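PDB 1ULZ: pyruvate carboxylase n-terminal domain from Aquifex aeolicus, which serves as the biotin carboxylase subunit of pyruvate carboxylase, with an ATP-grasp domain joined to a Rossmann-like N-terminal domain and a further C-terminal domain. Local coordinates for residues I13-I18 with E368-R373; L24-V29 with W310-A315; E47-G52 with L70-D75; S383-L388 with T412-T417. The protein carries 1 engineered substitution. One frame throughout, in Å; residues are numbered along the deposited sequence.

In the fold
Contacts 1 and 4 are buried, contact 2 is partly buried and contact 3 lies at the surface. Contacts 1 and 2 both join the Rossmann-like N-terminal part to a later region: the first reaches a strand of the large antiparallel sheet that is outermost within this chain, the second a helix within the ATP-grasp range. Contact 3 stays within the parallel sheet and its covering helices, and contact 4 within the C-terminal domain. Strands 28-32 and 47-50 are sheet neighbours and tie contact 2 to contact 3; strands 365-369 and 384-392 do the same for contacts 1 and 4. Aliphatic packing dominates contacts 2 and 4, whereas contacts 1 and 3 add carboxylates with partners outside their segments.

Contact 1 of 4, residues I13-I18 with E368-R373; sequences IAVRII and EHAAAR
The first helix of the Rossmann-like domain, 11-24, leans through Val15 and Arg16 on the end of strand 365-369, a strand of the antiparallel sheet that is outermost within this chain. Val15 divides its two methyls: with CG1 anti to the backbone N (chi1 169°), that branch lies 4.0 Å from His369 O, while Val15 CG2 meets the methyl CB of Ala370 at 3.9 Å. Beside these valine contacts, the arginine and glutamate chains cross obliquely. The Glu368 chain is bent at chi2 (-68°), which carries its carboxylate back toward the helix, and OE1 touches Arg16 CD at 3.2 Å. The charged ends do not pair: Arg16 NE is 4.3 Å from Glu368 OE1, and the guanidinium and carboxylate planes are turned 48° apart. Each has stronger partners. Arg16 NH2 forms salt bridges with Glu300 and Asp306, its NE bonds His296, and Glu368 OE2 is paired with Arg366. The adjoining His369 stacks its ring on Tyr358 of the second subunit, whose OH also bonds His369 O. Helix and strand end thus meet where the N-terminal and C-terminal domains come together at the subunit interface, as in the dimers of biotin carboxylases.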
loop_
_atom_site.group_PDB
_atom_site.type_symbol
_atom_site.label_atom_id
_atom_site.label_comp_id
_atom_site.label_asym_id
_atom_site.label_seq_id
_atom_site.Cartn_x
_atom_site.Cartn_y
_atom_site.Cartn_z
ATOM N N ILE A 13 -6.641 15.042 4.219
ATOM C CA ILE A 13 -7.963 14.447 4.354
ATOM C C ILE A 13 -8.862 14.753 3.154
ATOM O O ILE A 13 -9.657 13.907 2.749
ATOM C CB ILE A 13 -8.673 14.872 5.667
ATOM C CG1 ILE A 13 -9.842 13.922 5.931
ATOM C CG2 ILE A 13 -9.182 16.302 5.574
ATOM C CD1 ILE A 13 -9.437 12.461 6.041
ATOM N N ALA A 14 -8.731 15.941 2.567
ATOM C CA ALA A 14 -9.544 16.280 1.398
ATOM C C ALA A 14 -9.179 15.343 0.248
ATOM O O ALA A 14 -10.042 14.924 -0.520
ATOM C CB ALA A 14 -9.323 17.732 0.983
ATOM N N VAL A 15 -7.892 15.021 0.142
ATOM C CA VAL A 15 -7.399 14.114 -0.893
ATOM C C VAL A 15 -7.956 12.711 -0.650
ATOM O O VAL A 15 -8.400 12.046 -1.581
ATOM C CB VAL A 15 -5.851 14.059 -0.893
ATOM C CG1 VAL A 15 -5.367 12.928 -1.790
ATOM C CG2 VAL A 15 -5.284 15.394 -1.376
ATOM N N ARG A 16 -7.934 12.277 0.608
ATOM C CA ARG A 16 -8.455 10.969 1.000
ATOM C C ARG A 16 -9.923 10.842 0.606
ATOM O O ARG A 16 -10.332 9.845 0.022
ATOM C CB ARG A 16 -8.332 10.777 2.513
ATOM C CG ARG A 16 -9.015 9.513 3.053
ATOM C CD ARG A 16 -8.174 8.268 2.803
ATOM N NE ARG A 16 -8.821 7.038 3.257
ATOM C CZ ARG A 16 -9.768 6.391 2.583
ATOM N NH1 ARG A 16 -10.197 6.852 1.413
ATOM N NH2 ARG A 16 -10.281 5.270 3.073
ATOM N N ILE A 17 -10.712 11.861 0.936
ATOM C CA ILE A 17 -12.135 11.864 0.618
ATOM C C ILE A 17 -12.368 11.904 -0.894
ATOM O O ILE A 17 -13.210 11.172 -1.416
ATOM C CB ILE A 17 -12.855 13.066 1.281
ATOM C CG1 ILE A 17 -12.704 12.982 2.804
ATOM C CG2 ILE A 17 -14.336 13.066 0.900
ATOM C CD1 ILE A 17 -13.156 14.216 3.536
ATOM N N ILE A 18 -11.623 12.753 -1.597
ATOM C CA ILE A 18 -11.768 12.851 -3.047
ATOM C C ILE A 18 -11.467 11.510 -3.725
ATOM O O ILE A 18 -12.170 11.111 -4.649
ATOM C CB ILE A 18 -10.847 13.950 -3.641
ATOM C CG1 ILE A 18 -11.426 15.333 -3.333
ATOM C CG2 ILE A 18 -10.713 13.776 -5.148
ATOM C CD1 ILE A 18 -10.542 16.476 -3.770
ATOM N N GLU A 368 -0.412 8.694 2.873
ATOM C CA GLU A 368 -1.550 9.610 2.774
ATOM C C GLU A 368 -0.981 11.031 2.768
ATOM O O GLU A 368 -0.519 11.516 3.797
ATOM C CB GLU A 368 -2.480 9.454 3.983
ATOM C CG GLU A 368 -3.230 8.135 4.090
ATOM C CD GLU A 368 -4.285 7.947 3.009
ATOM O OE1 GLU A 368 -4.995 8.925 2.679
ATOM O OE2 GLU A 368 -4.411 6.812 2.500
ATOM N N HIS A 369 -1.000 11.704 1.624
ATOM C CA HIS A 369 -0.452 13.058 1.579
ATOM C C HIS A 369 -0.956 13.920 0.425
ATOM O O HIS A 369 -1.604 13.440 -0.508
ATOM C CB HIS A 369 1.080 13.004 1.501
ATOM C CG HIS A 369 1.600 12.568 0.166
ATOM N ND1 HIS A 369 2.888 12.820 -0.249
ATOM C CD2 HIS A 369 0.993 11.925 -0.861
ATOM C CE1 HIS A 369 3.053 12.357 -1.477
ATOM N NE2 HIS A 369 1.917 11.811 -1.871
ATOM N N ALA A 370 -0.627 15.204 0.502
ATOM C CA ALA A 370 -0.995 16.175 -0.523
ATOM C C ALA A 370 0.261 16.974 -0.881
ATOM O O ALA A 370 0.185 18.024 -1.518
ATOM C CB ALA A 370 -2.074 17.109 0.007
ATOM N N ALA A 371 1.419 16.450 -0.486
ATOM C CA ALA A 371 2.680 17.134 -0.711
ATOM C C ALA A 371 3.468 16.774 -1.966
ATOM O O ALA A 371 3.252 15.745 -2.606
ATOM C CB ALA A 371 3.571 16.963 0.513
ATOM N N ALA A 372 4.400 17.661 -2.286
ATOM C CA ALA A 372 5.294 17.534 -3.431
ATOM C C ALA A 372 6.237 18.726 -3.325
ATOM O O ALA A 372 6.089 19.553 -2.424
ATOM C CB ALA A 372 4.504 17.602 -4.734
ATOM N N ARG A 373 7.214 18.813 -4.219
ATOM C CA ARG A 373 8.118 19.949 -4.192
ATOM C C ARG A 373 7.250 21.191 -4.352
ATOM O O ARG A 373 6.344 21.216 -5.182
ATOM C CB ARG A 373 9.116 19.877 -5.342
ATOM C CG ARG A 373 10.000 21.109 -5.425
ATOM C CD ARG A 373 11.210 20.883 -6.311
ATOM N NE ARG A 373 12.093 22.049 -6.296
ATOM C CZ ARG A 373 11.772 23.235 -6.802
ATOM N NH1 ARG A 373 10.584 23.413 -7.378
ATOM N NH2 ARG A 373 12.628 24.249 -6.716
#

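Contact 2 of 4, residues L24-V29 with W310-A315; sequences LGIPTV and WQIKIA
Leu24 reaches from the last turn of helix 11-24 to Ile312 and Lys313 on helix 307-315. From CB, which already points to that helix, the chain passes to CG, set anti to the carbonyl carbon (chi1 -68°), and there forks toward two neighbours. CD1 settles on Ile312: CG2 of that isoleucine is 3.8 Å away from Leu24 CD1, and its CB lies 4.0 Å from the same methyl. The leucine and isoleucine run antiparallel and overlap along their flanks. CD2, the other branch, touches the aliphatic part of the lysine, with Leu24 CD2 and Lys313 CE 3.6 Å apart.

The segment belongs to a beta-alpha-beta crossover of the Rossmann-like domain, in which strand 5-7 leads through helix 11-24 into the neighbouring parallel strand 28-32. A Schellman motif ends the helix at Gly25, whose positive phi (80°) turns the backbone and lets Ile26 come back to the same partner. Ile26 CD1 approaches Ile312 CG2 at 3.9 Å, so this one methyl is touched by both Leu24 and Ile26. Ile312 also meets Ala20 and Cys21 of helix 11-24, and so packs against the body of that helix as well as against the turn that follows it. The Lys313 chain, extended beyond CG, runs past the indole of Trp310 one turn earlier; Lys313 CD stands 4.0 Å above the Trp310 ring plane, displaced toward the rim.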
loop_
_atom_site.group_PDB
_atom_site.type_symbol
_atom_site.label_atom_id
_atom_site.label_comp_id
_atom_site.label_asym_id
_atom_site.label_seq_id
_atom_site.Cartn_x
_atom_site.Cartn_y
_atom_site.Cartn_z
ATOM N N LEU A 24 -15.847 5.715 -6.375
ATOM C CA LEU A 24 -17.279 5.435 -6.445
ATOM C C LEU A 24 -17.889 6.053 -7.703
ATOM O O LEU A 24 -19.035 5.778 -8.041
ATOM C CB LEU A 24 -18.006 5.978 -5.206
ATOM C CG LEU A 24 -17.711 5.313 -3.853
ATOM C CD1 LEU A 24 -18.335 6.120 -2.732
ATOM C CD2 LEU A 24 -18.249 3.892 -3.840
ATOM N N GLY A 25 -17.115 6.883 -8.396
ATOM C CA GLY A 25 -17.619 7.524 -9.600
ATOM C C GLY A 25 -18.496 8.719 -9.268
ATOM O O GLY A 25 -19.394 9.076 -10.028
ATOM N N ILE A 26 -18.237 9.339 -8.121
ATOM C CA ILE A 26 -19.004 10.494 -7.670
ATOM C C ILE A 26 -18.223 11.785 -7.896
ATOM O O ILE A 26 -17.113 11.941 -7.384
ATOM C CB ILE A 26 -19.334 10.385 -6.165
ATOM C CG1 ILE A 26 -20.217 9.160 -5.913
ATOM C CG2 ILE A 26 -20.025 11.658 -5.683
ATOM C CD1 ILE A 26 -20.501 8.902 -4.451
ATOM N N PRO A 27 -18.790 12.722 -8.676
ATOM C CA PRO A 27 -18.106 13.992 -8.939
ATOM C C PRO A 27 -17.876 14.725 -7.627
ATOM O O PRO A 27 -18.676 14.607 -6.696
ATOM C CB PRO A 27 -19.076 14.727 -9.871
ATOM C CG PRO A 27 -20.410 14.201 -9.460
ATOM C CD PRO A 27 -20.136 12.716 -9.274
ATOM N N THR A 28 -16.789 15.483 -7.549
ATOM C CA THR A 28 -16.474 16.198 -6.321
ATOM C C THR A 28 -16.324 17.697 -6.489
ATOM O O THR A 28 -16.057 18.195 -7.588
ATOM C CB THR A 28 -15.168 15.677 -5.699
ATOM O OG1 THR A 28 -14.085 15.895 -6.609
ATOM C CG2 THR A 28 -15.280 14.197 -5.407
ATOM N N VAL A 29 -16.500 18.408 -5.380
ATOM C CA VAL A 29 -16.365 19.858 -5.353
ATOM C C VAL A 29 -15.438 20.232 -4.203
ATOM O O VAL A 29 -15.656 19.833 -3.054
ATOM C CB VAL A 29 -17.719 20.575 -5.133
ATOM C CG1 VAL A 29 -17.490 22.086 -5.046
ATOM C CG2 VAL A 29 -18.678 20.260 -6.273
ATOM N N TRP A 310 -17.053 3.706 3.037
ATOM C CA TRP A 310 -18.266 3.272 3.720
ATOM C C TRP A 310 -19.053 4.455 4.288
ATOM O O TRP A 310 -20.279 4.409 4.353
ATOM C CB TRP A 310 -17.943 2.259 4.827
ATOM C CG TRP A 310 -18.021 0.834 4.354
ATOM C CD1 TRP A 310 -17.004 -0.073 4.302
ATOM C CD2 TRP A 310 -19.184 0.161 3.846
ATOM N NE1 TRP A 310 -17.458 -1.269 3.795
ATOM C CE2 TRP A 310 -18.792 -1.152 3.508
ATOM C CE3 TRP A 310 -20.516 0.542 3.643
ATOM C CZ2 TRP A 310 -19.682 -2.088 2.977
ATOM C CZ3 TRP A 310 -21.401 -0.391 3.114
ATOM C CH2 TRP A 310 -20.979 -1.689 2.789
ATOM N N GLN A 311 -18.347 5.510 4.692
ATOM C CA GLN A 311 -18.991 6.710 5.218
ATOM C C GLN A 311 -19.965 7.236 4.167
ATOM O O GLN A 311 -21.102 7.595 4.471
ATOM C CB GLN A 311 -17.961 7.816 5.500
ATOM C CG GLN A 311 -17.171 7.695 6.790
ATOM C CD GLN A 311 -16.318 8.934 7.054
ATOM O OE1 GLN A 311 -15.336 9.186 6.351
ATOM N NE2 GLN A 311 -16.700 9.719 8.062
ATOM N N ILE A 312 -19.498 7.279 2.924
ATOM C CA ILE A 312 -20.300 7.782 1.818
ATOM C C ILE A 312 -21.450 6.847 1.458
ATOM O O ILE A 312 -22.574 7.300 1.251
ATOM C CB ILE A 312 -19.421 8.044 0.580
ATOM C CG1 ILE A 312 -18.309 9.041 0.952
ATOM C CG2 ILE A 312 -20.265 8.619 -0.542
ATOM C CD1 ILE A 312 -17.170 9.118 -0.040
ATOM N N LYS A 313 -21.174 5.549 1.391
ATOM C CA LYS A 313 -22.217 4.578 1.074
ATOM C C LYS A 313 -23.311 4.630 2.140
ATOM O O LYS A 313 -24.497 4.585 1.828
ATOM C CB LYS A 313 -21.630 3.164 1.003
ATOM C CG LYS A 313 -20.660 2.959 -0.149
ATOM C CD LYS A 313 -20.141 1.530 -0.222
ATOM C CE LYS A 313 -19.301 1.343 -1.487
ATOM N NZ LYS A 313 -18.662 -0.008 -1.602
ATOM N N ILE A 314 -22.904 4.736 3.401
ATOM C CA ILE A 314 -23.861 4.788 4.501
ATOM C C ILE A 314 -24.701 6.057 4.446
ATOM O O ILE A 314 -25.916 6.013 4.633
ATOM C CB ILE A 314 -23.142 4.695 5.857
ATOM C CG1 ILE A 314 -22.638 3.264 6.058
ATOM C CG2 ILE A 314 -24.078 5.114 6.985
ATOM C CD1 ILE A 314 -21.734 3.076 7.257
ATOM N N ALA A 315 -24.055 7.186 4.175
ATOM C CA ALA A 315 -24.765 8.454 4.080
ATOM C C ALA A 315 -25.767 8.386 2.925
ATOM O O ALA A 315 -26.798 9.051 2.947
ATOM C CB ALA A 315 -23.774 9.601 3.859
#

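Contact 3 of 4, residues E47-G52 with L70-D75; sequences EAYMIG and LEVGAD
Apolar packing across this contact rests on one methyl, Val72 CG1, which is 3.8 Å from Tyr49 CZ and approaches the ring obliquely. The same methyl makes van der Waals contacts with two polar atoms: Val72 CG1 lies 3.5 Å from Tyr49 OH and 3.6 Å from Glu47 OE2. The valine CB already points to the strand, and chi1 (-60°) turns CG1 rather than CG2 to Glu47 and Tyr49.

Glu47 and Tyr49, two apart on strand 47-50, project from one side of this strand, outermost in the parallel sheet within this chain. From here the chain passes through helices 57-60 and 62-71 to strand 76-78, the long crossover of a Rossmann-like fold, and Val72 sits just where helix 62-71 ends.

One hydrogen bond joins the two polar ends. Tyr49 OH donates to Glu47 OE2 (2.5 Å), which accepts through its anti lone pair; OE2 itself lies at the edge of the tyrosine ring, in its plane. The ionic contribution comes from Lys4: its NZ forms a salt bridge with Glu47 OE1 and also bonds Val72 O, joining strand and helix end, and it would be expected to favour the charged carboxylate.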
loop_
_atom_site.group_PDB
_atom_site.type_symbol
_atom_site.label_atom_id
_atom_site.label_comp_id
_atom_site.label_asym_id
_atom_site.label_seq_id
_atom_site.Cartn_x
_atom_site.Cartn_y
_atom_site.Cartn_z
ATOM N N GLU A 47 -14.524 20.088 -9.554
ATOM C CA GLU A 47 -14.889 21.503 -9.439
ATOM C C GLU A 47 -14.155 22.015 -8.213
ATOM O O GLU A 47 -13.986 21.276 -7.248
ATOM C CB GLU A 47 -16.386 21.684 -9.167
ATOM C CG GLU A 47 -17.304 21.548 -10.340
ATOM C CD GLU A 47 -18.755 21.755 -9.939
ATOM O OE1 GLU A 47 -19.446 20.758 -9.647
ATOM O OE2 GLU A 47 -19.197 22.921 -9.900
ATOM N N ALA A 48 -13.744 23.278 -8.231
ATOM C CA ALA A 48 -13.040 23.851 -7.088
ATOM C C ALA A 48 -13.316 25.350 -6.997
ATOM O O ALA A 48 -13.185 26.077 -7.982
ATOM C CB ALA A 48 -11.536 23.582 -7.209
ATOM N N TYR A 49 -13.699 25.810 -5.811
ATOM C CA TYR A 49 -14.007 27.219 -5.629
ATOM C C TYR A 49 -13.271 27.879 -4.476
ATOM O O TYR A 49 -13.227 27.357 -3.363
ATOM C CB TYR A 49 -15.514 27.415 -5.438
ATOM C CG TYR A 49 -16.347 26.878 -6.577
ATOM C CD1 TYR A 49 -16.745 25.549 -6.604
ATOM C CD2 TYR A 49 -16.704 27.694 -7.647
ATOM C CE1 TYR A 49 -17.477 25.042 -7.667
ATOM C CE2 TYR A 49 -17.433 27.199 -8.714
ATOM C CZ TYR A 49 -17.817 25.873 -8.720
ATOM O OH TYR A 49 -18.538 25.377 -9.778
ATOM N N MET A 50 -12.688 29.037 -4.768
ATOM C CA MET A 50 -11.965 29.823 -3.785
ATOM C C MET A 50 -13.015 30.651 -3.052
ATOM O O MET A 50 -13.708 31.460 -3.668
ATOM C CB MET A 50 -10.972 30.745 -4.497
ATOM C CG MET A 50 -10.205 31.688 -3.587
ATOM S SD MET A 50 -9.269 32.875 -4.588
ATOM C CE MET A 50 -10.506 34.116 -4.829
ATOM N N ILE A 51 -13.140 30.441 -1.745
ATOM C CA ILE A 51 -14.120 31.170 -0.947
ATOM C C ILE A 51 -13.538 31.548 0.406
ATOM O O ILE A 51 -12.522 30.989 0.834
ATOM C CB ILE A 51 -15.378 30.325 -0.697
ATOM C CG1 ILE A 51 -15.012 29.100 0.143
ATOM C CG2 ILE A 51 -15.995 29.908 -2.016
ATOM C CD1 ILE A 51 -16.187 28.236 0.521
ATOM N N GLY A 52 -14.190 32.500 1.073
ATOM C CA GLY A 52 -13.733 32.955 2.373
ATOM C C GLY A 52 -13.032 34.301 2.317
ATOM O O GLY A 52 -12.537 34.716 1.262
ATOM N N LEU A 70 -25.608 24.121 -2.679
ATOM C CA LEU A 70 -26.903 24.281 -3.325
ATOM C C LEU A 70 -26.730 24.891 -4.708
ATOM O O LEU A 70 -27.396 24.493 -5.661
ATOM C CB LEU A 70 -27.808 25.178 -2.477
ATOM C CG LEU A 70 -28.235 24.629 -1.111
ATOM C CD1 LEU A 70 -28.966 25.713 -0.333
ATOM C CD2 LEU A 70 -29.130 23.402 -1.302
ATOM N N GLU A 71 -25.821 25.853 -4.818
ATOM C CA GLU A 71 -25.583 26.512 -6.096
ATOM C C GLU A 71 -25.075 25.575 -7.184
ATOM O O GLU A 71 -25.510 25.670 -8.334
ATOM C CB GLU A 71 -24.589 27.667 -5.932
ATOM C CG GLU A 71 -24.325 28.420 -7.234
ATOM C CD GLU A 71 -23.304 29.536 -7.076
ATOM O OE1 GLU A 71 -23.078 30.267 -8.064
ATOM O OE2 GLU A 71 -22.728 29.681 -5.970
ATOM N N VAL A 72 -24.161 24.671 -6.842
ATOM C CA VAL A 72 -23.618 23.760 -7.849
ATOM C C VAL A 72 -24.234 22.365 -7.849
ATOM O O VAL A 72 -23.693 21.439 -8.460
ATOM C CB VAL A 72 -22.079 23.614 -7.711
ATOM C CG1 VAL A 72 -21.408 24.976 -7.887
ATOM C CG2 VAL A 72 -21.729 23.012 -6.365
ATOM N N GLY A 73 -25.355 22.202 -7.161
ATOM C CA GLY A 73 -25.996 20.901 -7.146
ATOM C C GLY A 73 -25.254 19.794 -6.411
ATOM O O GLY A 73 -25.231 18.650 -6.867
ATOM N N ALA A 74 -24.641 20.132 -5.283
ATOM C CA ALA A 74 -23.938 19.146 -4.469
ATOM C C ALA A 74 -24.923 18.770 -3.359
ATOM O O ALA A 74 -25.208 19.585 -2.480
ATOM C CB ALA A 74 -22.676 19.750 -3.875
ATOM N N ASP A 75 -25.439 17.544 -3.403
ATOM C CA ASP A 75 -26.416 17.099 -2.420
ATOM C C ASP A 75 -25.848 16.393 -1.197
ATOM O O ASP A 75 -26.593 15.821 -0.399
ATOM C CB ASP A 75 -27.466 16.208 -3.089
ATOM C CG ASP A 75 -26.864 14.992 -3.772
ATOM O OD1 ASP A 75 -27.656 14.180 -4.301
ATOM O OD2 ASP A 75 -25.617 14.841 -3.788
#

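Contact 4 of 4, residues S383-L388 with T412-T417; sequences SMIAKL and TGVKTT
Ile385 lays its terminal methyl against Thr416, with Ile385 CD1 and Thr416 CG2 3.9 Å apart and the two side chains crossing at about a right angle. The isoleucine belongs to a classic beta bulge, in which Ile385 and Ala386 of strand 384-392 both face Ile338 on the neighbouring antiparallel strand 332-339. Its partner segment is the loop between strand 410-411 and helix 418-426, so the contact joins sheet and loop within the C-terminal domain. CG1 is turned away from the residue's own C=O (chi1 -60°), which holds Ile385 CD1 out toward the loop, where it is also 4.2 Å from Val414 CG2. CD1 thus touches Thr416 and, more loosely, Val414 two residues before it. Ile354 packs on Ile385 as well.

The two branches of Thr416 have separate tasks: the methyl serves the apolar contact, while OG1 accepts a bond from the backbone N of Ile418, an ST turn at the start of helix 418-426. Next to it, Thr417 ties the loop to the strand across the bulge, since its OG1 makes hydrogen bonds with both Arg337 O and Asn339 N.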
loop_
_atom_site.group_PDB
_atom_site.type_symbol
_atom_site.label_atom_id
_atom_site.label_comp_id
_atom_site.label_asym_id
_atom_site.label_seq_id
_atom_site.Cartn_x
_atom_site.Cartn_y
_atom_site.Cartn_z
ATOM N N SER A 383 0.537 21.575 10.625
ATOM C CA SER A 383 1.852 21.415 10.022
ATOM C C SER A 383 2.104 20.032 9.421
ATOM O O SER A 383 3.240 19.692 9.098
ATOM C CB SER A 383 2.916 21.716 11.073
ATOM O OG SER A 383 2.671 20.958 12.247
ATOM N N MET A 384 1.046 19.243 9.257
ATOM C CA MET A 384 1.171 17.899 8.702
ATOM C C MET A 384 1.607 17.907 7.236
ATOM O O MET A 384 1.055 18.639 6.415
ATOM C CB MET A 384 -0.166 17.159 8.834
ATOM C CG MET A 384 -0.125 15.668 8.470
ATOM S SD MET A 384 -1.739 14.845 8.759
ATOM C CE MET A 384 -1.898 15.092 10.551
ATOM N N ILE A 385 2.615 17.101 6.918
ATOM C CA ILE A 385 3.097 16.989 5.549
ATOM C C ILE A 385 2.545 15.695 4.955
ATOM O O ILE A 385 2.068 15.670 3.825
ATOM C CB ILE A 385 4.634 16.925 5.490
ATOM C CG1 ILE A 385 5.231 18.189 6.105
ATOM C CG2 ILE A 385 5.093 16.748 4.040
ATOM C CD1 ILE A 385 6.730 18.143 6.226
ATOM N N ALA A 386 2.610 14.619 5.735
ATOM C CA ALA A 386 2.122 13.322 5.287
ATOM C C ALA A 386 1.893 12.361 6.445
ATOM O O ALA A 386 2.335 12.598 7.565
ATOM C CB ALA A 386 3.118 12.705 4.305
ATOM N N LYS A 387 1.180 11.278 6.161
ATOM C CA LYS A 387 0.931 10.237 7.144
ATOM C C LYS A 387 1.487 8.955 6.546
ATOM O O LYS A 387 0.970 8.455 5.547
ATOM C CB LYS A 387 -0.564 10.068 7.422
ATOM C CG LYS A 387 -1.199 11.249 8.130
ATOM C CD LYS A 387 -2.622 10.943 8.567
ATOM C CE LYS A 387 -3.512 10.582 7.393
ATOM N NZ LYS A 387 -4.951 10.589 7.778
ATOM N N LEU A 388 2.553 8.444 7.150
ATOM C CA LEU A 388 3.191 7.215 6.689
ATOM C C LEU A 388 2.678 6.033 7.507
ATOM O O LEU A 388 2.780 6.026 8.733
ATOM C CB LEU A 388 4.708 7.328 6.837
ATOM C CG LEU A 388 5.533 6.100 6.455
ATOM C CD1 LEU A 388 5.335 5.765 4.973
ATOM C CD2 LEU A 388 6.997 6.378 6.760
ATOM N N THR A 412 13.416 18.086 2.264
ATOM C CA THR A 412 14.282 19.209 2.621
ATOM C C THR A 412 13.527 20.521 2.446
ATOM O O THR A 412 12.494 20.570 1.777
ATOM C CB THR A 412 15.576 19.265 1.762
ATOM O OG1 THR A 412 15.240 19.479 0.386
ATOM C CG2 THR A 412 16.366 17.974 1.907
ATOM N N GLY A 413 14.051 21.581 3.050
ATOM C CA GLY A 413 13.417 22.884 2.963
ATOM C C GLY A 413 12.732 23.214 4.275
ATOM O O GLY A 413 12.452 24.376 4.570
ATOM N N VAL A 414 12.476 22.179 5.068
ATOM C CA VAL A 414 11.811 22.325 6.356
ATOM C C VAL A 414 12.268 21.222 7.300
ATOM O O VAL A 414 12.713 20.157 6.859
ATOM C CB VAL A 414 10.272 22.198 6.219
ATOM C CG1 VAL A 414 9.727 23.302 5.333
ATOM C CG2 VAL A 414 9.914 20.833 5.628
ATOM N N LYS A 415 12.166 21.483 8.599
ATOM C CA LYS A 415 12.527 20.486 9.594
ATOM C C LYS A 415 11.285 19.619 9.742
ATOM O O LYS A 415 10.167 20.108 9.586
ATOM C CB LYS A 415 12.857 21.149 10.934
ATOM C CG LYS A 415 14.061 22.088 10.888
ATOM C CD LYS A 415 14.525 22.470 12.291
ATOM C CE LYS A 415 15.740 23.381 12.233
ATOM N NZ LYS A 415 16.879 22.749 11.498
ATOM N N THR A 416 11.469 18.337 10.031
ATOM C CA THR A 416 10.330 17.448 10.191
ATOM C C THR A 416 10.537 16.547 11.390
ATOM O O THR A 416 11.572 16.603 12.048
ATOM C CB THR A 416 10.132 16.543 8.965
ATOM O OG1 THR A 416 11.119 15.507 8.978
ATOM C CG2 THR A 416 10.253 17.347 7.678
ATOM N N THR A 417 9.547 15.699 11.649
ATOM C CA THR A 417 9.595 14.763 12.759
ATOM C C THR A 417 10.259 13.429 12.392
ATOM O O THR A 417 10.337 12.522 13.223
ATOM C CB THR A 417 8.170 14.471 13.273
ATOM O OG1 THR A 417 7.316 14.168 12.162
ATOM C CG2 THR A 417 7.614 15.677 14.028
#